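Local atomic coordinates of prophenoloxidase b (Marsupenaeus japonicus, PDB entry 3WKY), a protein that serves as the inactive precursor of a type 3 copper phenoloxidase, an enzyme that probably hydroxylates monophenols and oxidises o-diphenols in shrimp hemolymph. Residues T278-I283 with D362-S367; G334-G339 with F404-K408; F479-F485 with R576-R582. All blocks are in the same frame, centred on the assembly; numbering follows the deposited sequence. Where two conformers were deposited one is given.

Contact 1. Residues T278-I283 with D362-S367; sequences TFFQDI and DFLGQS. With EDO (1,2-ethanediol), chain M.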
loop_
_atom_site.group_PDB
_atom_site.type_symbol
_atom_site.label_atom_id
_atom_site.label_comp_id
_atom_site.label_asym_id
_atom_site.label_seq_id
_atom_site.Cartn_x
_atom_site.Cartn_y
_atom_site.Cartn_z
ATOM N N THR A 278 7.304 -3.376 14.311
ATOM C CA THR A 278 6.536 -4.584 14.597
ATOM C C THR A 278 5.061 -4.216 14.773
ATOM O O THR A 278 4.734 -3.253 15.481
ATOM C CB THR A 278 7.086 -5.266 15.872
ATOM O OG1 THR A 278 8.421 -5.731 15.609
ATOM C CG2 THR A 278 6.212 -6.453 16.289
ATOM N N PHE A 279 4.171 -4.973 14.137
ATOM C CA PHE A 279 2.736 -4.722 14.271
ATOM C C PHE A 279 2.172 -5.214 15.602
ATOM O O PHE A 279 2.607 -6.232 16.153
ATOM C CB PHE A 279 1.940 -5.369 13.124
ATOM C CG PHE A 279 2.114 -4.678 11.792
ATOM C CD1 PHE A 279 1.268 -3.636 11.421
ATOM C CD2 PHE A 279 3.109 -5.085 10.906
ATOM C CE1 PHE A 279 1.414 -3.003 10.189
ATOM C CE2 PHE A 279 3.269 -4.449 9.681
ATOM C CZ PHE A 279 2.423 -3.406 9.321
ATOM N N PHE A 280 1.194 -4.457 16.099
ATOM C CA PHE A 280 0.338 -4.815 17.226
ATOM C C PHE A 280 -0.685 -5.798 16.645
ATOM O O PHE A 280 -1.532 -5.418 15.825
ATOM C CB PHE A 280 -0.317 -3.502 17.682
ATOM C CG PHE A 280 -1.168 -3.579 18.941
ATOM C CD1 PHE A 280 -0.591 -3.487 20.208
ATOM C CD2 PHE A 280 -2.562 -3.612 18.849
ATOM C CE1 PHE A 280 -1.397 -3.482 21.366
ATOM C CE2 PHE A 280 -3.370 -3.609 19.985
ATOM C CZ PHE A 280 -2.785 -3.536 21.255
ATOM N N GLN A 281 -0.596 -7.069 17.041
ATOM C CA GLN A 281 -1.366 -8.124 16.366
ATOM C C GLN A 281 -2.210 -8.956 17.314
ATOM O O GLN A 281 -1.895 -9.058 18.499
ATOM C CB GLN A 281 -0.423 -9.069 15.626
ATOM C CG GLN A 281 0.400 -8.411 14.545
ATOM C CD GLN A 281 1.696 -9.153 14.306
ATOM O OE1 GLN A 281 1.698 -10.199 13.650
ATOM N NE2 GLN A 281 2.805 -8.642 14.873
ATOM N N ASP A 282 -3.262 -9.570 16.769
ATOM C CA ASP A 282 -4.121 -10.474 17.538
ATOM C C ASP A 282 -3.263 -11.494 18.269
ATOM O O ASP A 282 -2.329 -12.055 17.688
ATOM C CB ASP A 282 -5.064 -11.263 16.609
ATOM C CG ASP A 282 -6.040 -10.385 15.836
ATOM O OD1 ASP A 282 -6.274 -9.218 16.205
ATOM O OD2 ASP A 282 -6.618 -10.891 14.850
ATOM N N ILE A 283 -3.565 -11.744 19.540
ATOM C CA ILE A 283 -2.803 -12.743 20.272
ATOM C C ILE A 283 -3.560 -14.037 20.262
ATOM O O ILE A 283 -4.603 -14.159 20.898
ATOM C CB ILE A 283 -2.564 -12.347 21.733
ATOM C CG1 ILE A 283 -1.765 -11.055 21.795
ATOM C CG2 ILE A 283 -1.829 -13.471 22.460
ATOM C CD1 ILE A 283 -0.418 -11.119 21.106
ATOM N N ASP A 362 0.169 -7.091 27.191
ATOM C CA ASP A 362 0.417 -8.430 26.684
ATOM C C ASP A 362 0.484 -8.503 25.149
ATOM O O ASP A 362 1.276 -9.271 24.600
ATOM C CB ASP A 362 -0.628 -9.404 27.237
ATOM C CG ASP A 362 -0.408 -9.710 28.716
ATOM O OD1 ASP A 362 0.728 -9.512 29.206
ATOM O OD2 ASP A 362 -1.368 -10.144 29.388
ATOM N N PHE A 363 -0.349 -7.732 24.456
ATOM C CA PHE A 363 -0.214 -7.640 22.998
ATOM C C PHE A 363 1.172 -7.123 22.618
ATOM O O PHE A 363 1.812 -7.657 21.721
ATOM C CB PHE A 363 -1.247 -6.680 22.408
ATOM C CG PHE A 363 -2.601 -7.289 22.142
ATOM C CD1 PHE A 363 -3.359 -7.845 23.169
ATOM C CD2 PHE A 363 -3.139 -7.257 20.860
ATOM C CE1 PHE A 363 -4.618 -8.372 22.917
ATOM C CE2 PHE A 363 -4.409 -7.774 20.603
ATOM C CZ PHE A 363 -5.145 -8.337 21.629
ATOM N N LEU A 364 1.630 -6.063 23.277
ATOM C CA LEU A 364 2.936 -5.502 22.940
ATOM C C LEU A 364 4.040 -6.485 23.347
ATOM O O LEU A 364 5.008 -6.693 22.610
ATOM C CB LEU A 364 3.119 -4.121 23.606
ATOM C CG LEU A 364 2.230 -3.030 22.999
ATOM C CD1 LEU A 364 2.149 -1.785 23.924
ATOM C CD2 LEU A 364 2.712 -2.610 21.610
ATOM N N GLY A 365 3.880 -7.115 24.510
ATOM C CA GLY A 365 4.898 -8.021 25.013
ATOM C C GLY A 365 5.008 -9.300 24.186
ATOM O O GLY A 365 6.044 -9.966 24.213
ATOM N N GLN A 366 3.959 -9.647 23.445
ATOM C CA GLN A 366 3.978 -10.884 22.647
ATOM C C GLN A 366 4.045 -10.619 21.148
ATOM O O GLN A 366 3.929 -11.548 20.335
ATOM C CB GLN A 366 2.740 -11.734 22.937
ATOM C CG GLN A 366 2.611 -12.206 24.382
ATOM C CD GLN A 366 3.661 -13.231 24.784
ATOM O OE1 GLN A 366 4.519 -13.617 23.988
ATOM N NE2 GLN A 366 3.593 -13.678 26.032
ATOM N N SER A 367 4.246 -9.359 20.774
ATOM C CA SER A 367 4.186 -8.968 19.360
ATOM C C SER A 367 5.300 -9.535 18.464
ATOM O O SER A 367 5.186 -9.513 17.233
ATOM C CB SER A 367 4.085 -7.441 19.220
ATOM O OG SER A 367 5.224 -6.790 19.758
HETATM C C1 EDO M . 6.173 -7.355 11.713
HETATM O O1 EDO M . 5.139 -7.346 12.706
HETATM C C2 EDO M . 7.507 -7.766 12.334
HETATM O O2 EDO M . 7.474 -9.117 12.826
HETATM O O HOH W 1 0.778 -8.397 19.182
HETATM O O HOH W 2 5.617 -10.228 14.701
#
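Phe280 and Phe363 form an offset stack, with centroids 5.0 Å apart and planes inclined by 26°. With CG anti to the backbone N (chi1 -174°), Phe280 swings its ring toward the helix although its CB does not aim there; CD1, at the ring edge, meets CD2 of Leu364 at 3.7 Å. Ile283 lies on the side of the Phe363 ring turned from Phe280, in a CH-pi contact that sets CG1 3.9 Å from the ring centroid.

Helix 356-365 carries His357 and His361 of the copper site, and the loop 278-283 packs on its C-terminal turn, where the helical bonds weaken; a water accepts from Gln281 N (2.9 Å) and donates to Phe363 O (2.8 Å). A second water accepts from Gln281 NE2 and donates to Ser367 O at 2.7 Å. The amide of Gln281 is steadied by an almost straight bond from NE2 to Phe279 O, 2.7 Å long at 174°. Ser367 folds its hydroxyl back, OG donating to Leu364 O at 2.9 Å, while its carbonyl O touches Thr278 CG2. Thr278 OG1 instead bonds Gln275 of its own chain and Gln275 of a second subunit.

Contact 2. Residues G334-G339 with F404-K408; sequences GINLVG and FHRYK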
loop_
_atom_site.group_PDB
_atom_site.type_symbol
_atom_site.label_atom_id
_atom_site.label_comp_id
_atom_site.label_asym_id
_atom_site.label_seq_id
_atom_site.Cartn_x
_atom_site.Cartn_y
_atom_site.Cartn_z
ATOM N N GLY A 334 -16.055 10.154 38.721
ATOM C CA GLY A 334 -16.036 9.682 37.344
ATOM C C GLY A 334 -14.654 9.221 36.907
ATOM O O GLY A 334 -14.532 8.193 36.230
ATOM N N ILE A 335 -13.620 9.973 37.270
ATOM C CA ILE A 335 -12.245 9.574 36.941
ATOM C C ILE A 335 -11.916 8.191 37.516
ATOM O O ILE A 335 -11.220 7.383 36.871
ATOM C CB ILE A 335 -11.211 10.640 37.398
ATOM C CG1 ILE A 335 -9.771 10.190 37.096
ATOM C CG2 ILE A 335 -11.358 10.955 38.902
ATOM C CD1 ILE A 335 -9.494 9.992 35.578
ATOM N N ASN A 336 -12.439 7.889 38.709
ATOM C CA ASN A 336 -12.217 6.578 39.310
ATOM C C ASN A 336 -12.933 5.470 38.544
ATOM O O ASN A 336 -12.365 4.405 38.301
ATOM C CB ASN A 336 -12.663 6.545 40.773
ATOM C CG ASN A 336 -12.244 5.266 41.467
ATOM O OD1 ASN A 336 -11.066 4.892 41.447
ATOM N ND2 ASN A 336 -13.203 4.572 42.062
ATOM N N LEU A 337 -14.190 5.724 38.175
ATOM C CA LEU A 337 -14.976 4.756 37.410
ATOM C C LEU A 337 -14.334 4.449 36.059
ATOM O O LEU A 337 -14.330 3.289 35.615
ATOM C CB LEU A 337 -16.399 5.291 37.192
ATOM C CG LEU A 337 -17.278 5.246 38.447
ATOM C CD1 LEU A 337 -18.490 6.159 38.279
ATOM C CD2 LEU A 337 -17.725 3.817 38.736
ATOM N N VAL A 338 -13.816 5.487 35.401
ATOM C CA VAL A 338 -13.138 5.306 34.100
ATOM C C VAL A 338 -11.854 4.513 34.312
ATOM O O VAL A 338 -11.557 3.584 33.549
ATOM C CB VAL A 338 -12.843 6.679 33.429
ATOM C CG1 VAL A 338 -11.956 6.509 32.183
ATOM C CG2 VAL A 338 -14.145 7.368 33.051
ATOM N N GLY A 339 -11.111 4.848 35.368
ATOM C CA GLY A 339 -9.893 4.119 35.685
ATOM C C GLY A 339 -10.142 2.640 35.919
ATOM O O GLY A 339 -9.417 1.797 35.378
ATOM N N PHE A 404 -7.835 9.247 29.702
ATOM C CA PHE A 404 -8.182 9.945 30.952
ATOM C C PHE A 404 -8.403 11.445 30.734
ATOM O O PHE A 404 -9.339 12.024 31.293
ATOM C CB PHE A 404 -7.114 9.690 32.019
ATOM C CG PHE A 404 -7.147 8.287 32.595
ATOM C CD1 PHE A 404 -8.331 7.748 33.081
ATOM C CD2 PHE A 404 -5.994 7.501 32.636
ATOM C CE1 PHE A 404 -8.370 6.455 33.619
ATOM C CE2 PHE A 404 -6.028 6.211 33.173
ATOM C CZ PHE A 404 -7.224 5.689 33.663
ATOM N N HIS A 405 -7.559 12.070 29.916
ATOM C CA HIS A 405 -7.686 13.509 29.625
ATOM C C HIS A 405 -8.958 13.754 28.813
ATOM O O HIS A 405 -9.638 14.767 28.998
ATOM C CB HIS A 405 -6.443 14.020 28.874
ATOM C CG HIS A 405 -6.508 15.467 28.492
ATOM N ND1 HIS A 405 -6.528 16.483 29.424
ATOM C CD2 HIS A 405 -6.546 16.070 27.278
ATOM C CE1 HIS A 405 -6.581 17.649 28.802
ATOM N NE2 HIS A 405 -6.584 17.426 27.500
ATOM N N ARG A 406 -9.292 12.824 27.916
ATOM C CA ARG A 406 -10.559 12.910 27.193
ATOM C C ARG A 406 -11.703 13.014 28.190
ATOM O O ARG A 406 -12.614 13.840 28.034
ATOM C CB ARG A 406 -10.780 11.674 26.318
ATOM C CG ARG A 406 -12.034 11.751 25.431
ATOM C CD ARG A 406 -12.322 10.374 24.799
ATOM N NE ARG A 406 -13.413 10.420 23.823
ATOM C CZ ARG A 406 -13.239 10.364 22.503
ATOM N NH1 ARG A 406 -12.016 10.259 21.983
ATOM N NH2 ARG A 406 -14.293 10.409 21.699
ATOM N N TYR A 407 -11.656 12.177 29.221
ATOM C CA TYR A 407 -12.681 12.240 30.243
ATOM C C TYR A 407 -12.587 13.574 31.016
ATOM O O TYR A 407 -13.607 14.252 31.225
ATOM C CB TYR A 407 -12.636 11.033 31.197
ATOM C CG TYR A 407 -13.446 11.374 32.430
ATOM C CD1 TYR A 407 -14.837 11.345 32.393
ATOM C CD2 TYR A 407 -12.825 11.824 33.596
ATOM C CE1 TYR A 407 -15.591 11.733 33.518
ATOM C CE2 TYR A 407 -13.566 12.203 34.705
ATOM C CZ TYR A 407 -14.944 12.155 34.661
ATOM O OH TYR A 407 -15.688 12.541 35.769
ATOM N N LYS A 408 -11.384 13.960 31.436
ATOM C CA LYS A 408 -11.266 15.215 32.204
ATOM C C LYS A 408 -11.862 16.403 31.456
ATOM O O LYS A 408 -12.507 17.263 32.056
ATOM C CB LYS A 408 -9.816 15.516 32.596
ATOM C CG LYS A 408 -9.226 14.562 33.642
ATOM C CD LYS A 408 -9.872 14.776 35.022
ATOM C CE LYS A 408 -9.139 13.958 36.103
ATOM N NZ LYS A 408 -9.686 14.271 37.480
#
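Two helices of the copper-containing domain run nearly antiparallel here, and Tyr407 of one reaches to Gly334 and Ile335 at the start of the other. The short axes of 334-339 and 404-408 come within 10.3 Å at an angle of 151°, a separation that aromatic side chains bridge.

Tyr407 has its CG anti to the backbone N (chi1 164°), which sends the ring straight across to the first turn of helix 334-343. Its OH comes within 3.3 Å of Gly334 CA, a place that glycine, with no side chain, leaves to the phenol oxygen, and CE2 lies 3.4 Å from Ile335 N. Val338 leans on a face of this ring through CG2, 4.1 Å from CD1. The phenol oxygen is hydrogen-bonded to Asp325 OD1, which also takes the amide N of Ile335; a carboxylate at the beginning of a helix would be favoured by the helix dipole.

Helix 391-409 supplies His397 to the copper site, and this contact lies near its C-terminal end, with the Phe404 side chain still about 9 Å from the copper-oxygen cluster. Phe404 slots between side chains and backbone. Its CD1 meets Ile335 CD1 at 3.6 Å and also touches Val338 CG1, while CE1, on the ring edge, approaches Gly339 CA at 3.5 Å. Tyr223 of helix 218-239 meets Phe404 edge to face.

The aliphatic part of Lys408 passes obliquely over Ile335, with CE 3.9 Å from CG1. Bent at chi2 (-70°), the chain carries its ammonium past this apolar neighbour to salt bridges with Glu637 and Asp325.

Contact 3. Residues F479-F485 with R576-R582; sequences FLEHPDF and RNLQVPR. Unlike the reference sequence in segment 576-582: Arg576 (reference Gln). With NAG (2-acetamido-2-deoxy-beta-D-glucopyranose), chain F.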
loop_
_atom_site.group_PDB
_atom_site.type_symbol
_atom_site.label_atom_id
_atom_site.label_comp_id
_atom_site.label_asym_id
_atom_site.label_seq_id
_atom_site.Cartn_x
_atom_site.Cartn_y
_atom_site.Cartn_z
ATOM N N PHE A 479 23.564 6.674 38.051
ATOM C CA PHE A 479 22.173 7.082 38.208
ATOM C C PHE A 479 22.097 8.593 38.099
ATOM O O PHE A 479 23.011 9.297 38.546
ATOM C CB PHE A 479 21.667 6.714 39.605
ATOM C CG PHE A 479 21.552 5.247 39.845
ATOM C CD1 PHE A 479 22.676 4.483 40.128
ATOM C CD2 PHE A 479 20.311 4.625 39.806
ATOM C CE1 PHE A 479 22.570 3.111 40.343
ATOM C CE2 PHE A 479 20.196 3.260 40.029
ATOM C CZ PHE A 479 21.329 2.501 40.301
ATOM N N LEU A 480 21.001 9.102 37.546
ATOM C CA LEU A 480 20.753 10.536 37.640
ATOM C C LEU A 480 20.547 10.839 39.120
ATOM O O LEU A 480 20.011 10.002 39.853
ATOM C CB LEU A 480 19.501 10.928 36.854
ATOM C CG LEU A 480 19.353 12.435 36.695
ATOM C CD1 LEU A 480 20.407 12.907 35.715
ATOM C CD2 LEU A 480 17.948 12.851 36.263
ATOM N N GLU A 481 20.969 12.027 39.558
ATOM C CA GLU A 481 20.835 12.416 40.953
ATOM C C GLU A 481 20.712 13.929 41.023
ATOM O O GLU A 481 20.911 14.610 40.017
ATOM C CB GLU A 481 22.055 11.948 41.762
ATOM C CG GLU A 481 21.822 10.692 42.600
ATOM C CD GLU A 481 20.899 10.934 43.787
ATOM O OE1 GLU A 481 20.394 12.075 43.955
ATOM O OE2 GLU A 481 20.677 9.978 44.564
ATOM N N HIS A 482 20.389 14.454 42.204
ATOM C CA HIS A 482 20.254 15.894 42.385
ATOM C C HIS A 482 20.592 16.223 43.837
ATOM O O HIS A 482 20.406 15.384 44.711
ATOM C CB HIS A 482 18.808 16.317 42.107
ATOM C CG HIS A 482 17.833 15.820 43.128
ATOM N ND1 HIS A 482 17.506 16.541 44.261
ATOM C CD2 HIS A 482 17.133 14.662 43.210
ATOM C CE1 HIS A 482 16.636 15.858 44.981
ATOM N NE2 HIS A 482 16.394 14.711 44.366
ATOM N N PRO A 483 21.093 17.444 44.096
ATOM C CA PRO A 483 21.283 17.923 45.478
ATOM C C PRO A 483 19.949 18.134 46.183
ATOM O O PRO A 483 18.959 18.433 45.502
ATOM C CB PRO A 483 21.959 19.290 45.286
ATOM C CG PRO A 483 22.576 19.240 43.931
ATOM C CD PRO A 483 21.665 18.364 43.097
ATOM N N ASP A 484 19.908 18.002 47.511
ATOM C CA ASP A 484 18.718 18.407 48.262
ATOM C C ASP A 484 18.386 19.868 47.976
ATOM O O ASP A 484 19.274 20.670 47.676
ATOM C CB ASP A 484 18.922 18.260 49.778
ATOM C CG ASP A 484 19.043 16.815 50.231
ATOM O OD1 ASP A 484 18.613 15.903 49.494
ATOM O OD2 ASP A 484 19.561 16.599 51.350
ATOM N N PHE A 485 17.107 20.214 48.069
ATOM C CA PHE A 485 16.699 21.605 48.008
ATOM C C PHE A 485 15.547 21.847 48.966
ATOM O O PHE A 485 14.893 20.906 49.422
ATOM C CB PHE A 485 16.305 22.031 46.581
ATOM C CG PHE A 485 15.126 21.281 46.014
ATOM C CD1 PHE A 485 15.309 20.068 45.365
ATOM C CD2 PHE A 485 13.842 21.811 46.092
ATOM C CE1 PHE A 485 14.229 19.374 44.835
ATOM C CE2 PHE A 485 12.756 21.126 45.563
ATOM C CZ PHE A 485 12.952 19.903 44.930
ATOM N N ARG A 576 13.823 9.089 44.806
ATOM C CA ARG A 576 14.350 10.387 45.216
ATOM C C ARG A 576 15.343 10.906 44.185
ATOM O O ARG A 576 15.383 12.109 43.906
ATOM C CB ARG A 576 15.001 10.336 46.615
ATOM C CG ARG A 576 15.465 11.723 47.094
ATOM C CD ARG A 576 16.702 11.673 48.015
ATOM N NE ARG A 576 17.415 12.954 48.031
ATOM C CZ ARG A 576 18.342 13.310 47.137
ATOM N NH1 ARG A 576 18.680 12.480 46.154
ATOM N NH2 ARG A 576 18.937 14.498 47.222
ATOM N N ASN A 577 16.120 9.999 43.595
ATOM C CA ASN A 577 17.139 10.415 42.635
ATOM C C ASN A 577 16.557 10.960 41.326
ATOM O O ASN A 577 17.254 11.660 40.574
ATOM C CB ASN A 577 18.153 9.297 42.368
ATOM C CG ASN A 577 17.570 8.157 41.540
ATOM O OD1 ASN A 577 16.754 7.385 42.030
ATOM N ND2 ASN A 577 17.999 8.049 40.284
ATOM N N LEU A 578 15.282 10.661 41.070
ATOM C CA LEU A 578 14.589 11.202 39.884
ATOM C C LEU A 578 13.557 12.254 40.260
ATOM O O LEU A 578 12.641 12.553 39.495
ATOM C CB LEU A 578 13.924 10.080 39.060
ATOM C CG LEU A 578 14.841 8.952 38.586
ATOM C CD1 LEU A 578 14.033 7.927 37.763
ATOM C CD2 LEU A 578 16.028 9.478 37.763
ATOM N N GLN A 579 13.707 12.835 41.447
ATOM C CA GLN A 579 12.748 13.819 41.918
ATOM C C GLN A 579 12.783 15.112 41.098
ATOM O O GLN A 579 11.780 15.820 40.998
ATOM C CB GLN A 579 13.038 14.123 43.388
ATOM C CG GLN A 579 12.121 15.112 44.041
ATOM C CD GLN A 579 12.402 15.164 45.529
ATOM O OE1 GLN A 579 13.486 14.756 45.967
ATOM N NE2 GLN A 579 11.430 15.631 46.316
ATOM N N VAL A 580 13.941 15.420 40.520
ATOM C CA VAL A 580 14.117 16.640 39.741
ATOM C C VAL A 580 14.332 16.232 38.285
ATOM O O VAL A 580 15.185 15.390 38.004
ATOM C CB VAL A 580 15.340 17.436 40.268
ATOM C CG1 VAL A 580 15.643 18.667 39.385
ATOM C CG2 VAL A 580 15.097 17.862 41.736
ATOM N N PRO A 581 13.553 16.811 37.355
ATOM C CA PRO A 581 13.821 16.540 35.928
ATOM C C PRO A 581 15.266 16.911 35.573
ATOM O O PRO A 581 15.829 17.809 36.194
ATOM C CB PRO A 581 12.838 17.468 35.206
ATOM C CG PRO A 581 11.684 17.608 36.171
ATOM C CD PRO A 581 12.349 17.644 37.549
ATOM N N ARG A 582 15.853 16.225 34.596
ATOM C CA ARG A 582 17.263 16.422 34.236
ATOM C C ARG A 582 17.633 17.880 33.988
ATOM O O ARG A 582 18.652 18.369 34.495
ATOM C CB ARG A 582 17.610 15.599 32.988
ATOM C CG ARG A 582 19.061 15.713 32.508
ATOM C CD ARG A 582 19.164 15.166 31.076
ATOM N NE ARG A 582 20.515 15.137 30.510
ATOM C CZ ARG A 582 21.091 16.143 29.848
ATOM N NH1 ARG A 582 20.460 17.301 29.684
ATOM N NH2 ARG A 582 22.318 15.996 29.355
HETATM C C1 NAG F . 17.872 13.368 51.808
HETATM C C2 NAG F . 18.849 13.629 52.958
HETATM C C3 NAG F . 20.271 13.344 52.493
HETATM C C4 NAG F . 20.364 11.908 51.997
HETATM C C5 NAG F . 19.261 11.588 50.991
HETATM C C6 NAG F . 19.209 10.086 50.739
HETATM C C7 NAG F . 18.419 15.177 54.782
HETATM C C8 NAG F . 18.833 16.492 55.376
HETATM N N2 NAG F . 18.724 14.975 53.498
HETATM O O3 NAG F . 21.181 13.529 53.551
HETATM O O4 NAG F . 21.622 11.692 51.395
HETATM O O5 NAG F . 17.986 12.000 51.452
HETATM O O6 NAG F . 18.509 9.478 51.802
HETATM O O7 NAG F . 17.828 14.343 55.469
HETATM O O HOH W 3 18.702 9.467 46.199
#
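Arg576 grips Glu481 and Asp484 at once, tying them into one salt-bridge network. NH1 donates in the guanidinium plane to the syn lone pair of Glu481 OE1 at 2.8 Å, and NH2 reaches Asp484 OD1 at 2.7 Å on its anti side, 31° out of the carboxylate plane. The same NH2 also donates to the carbonyl of His482, 3.0 Å from its O. Glu481 OE1 takes a further hydrogen from His482 N on its anti lone pair, and OE2 is bridged to Lys453. Asp484 OD2 accepts from N2 of the N-acetylglucosamine attached to Asn550, so the sugar and the arginine share one aspartate. Farther along, Asn577 ND2 donates to Leu480 O at 2.8 Å, with Leu480 O in the amide plane of Asn577. A weak bond joins His482 NE2 to Arg576 O.

The guanidinium lies flat on the His482 ring, centres 4.0 Å apart and planes 6° apart. With its CG between the backbone N and carbonyl carbon (chi1 68°), the histidine slips between this group and Val580, whose CG2 sits 3.8 Å from the ring centroid over the opposite face. Val580 CG2 also meets Phe485 CE1 at 3.6 Å.

Strand 472-481 here pairs with strand 445-456, while Val580 and Leu480 touch strand 655-664, and Leu480 and Arg582 also abut helix 218-239 of the copper-containing domain.

How the contacts relate
Contacts 1 and 2 belong to the helical, copper-containing part of the chain, their centres about 26 Å apart, and they interlock in sequence: 278-283, 334-339, 362-367, 404-408. Helices 356-365 and 391-409, which follow each other in the chain, both bring histidines to the copper cluster, so both contacts involve helices that lead to one metal site, without touching each other. Contact 3 comes later, in the Ig-like domain, about 35 Å from contact 1 and about 31 Å from contact 2 between centres, and on the other side of the chain's centre from contact 1. Helix 218-239, which carries His226 of the copper site, borders both contacts 2 and 3, linking the helical part to the sheet.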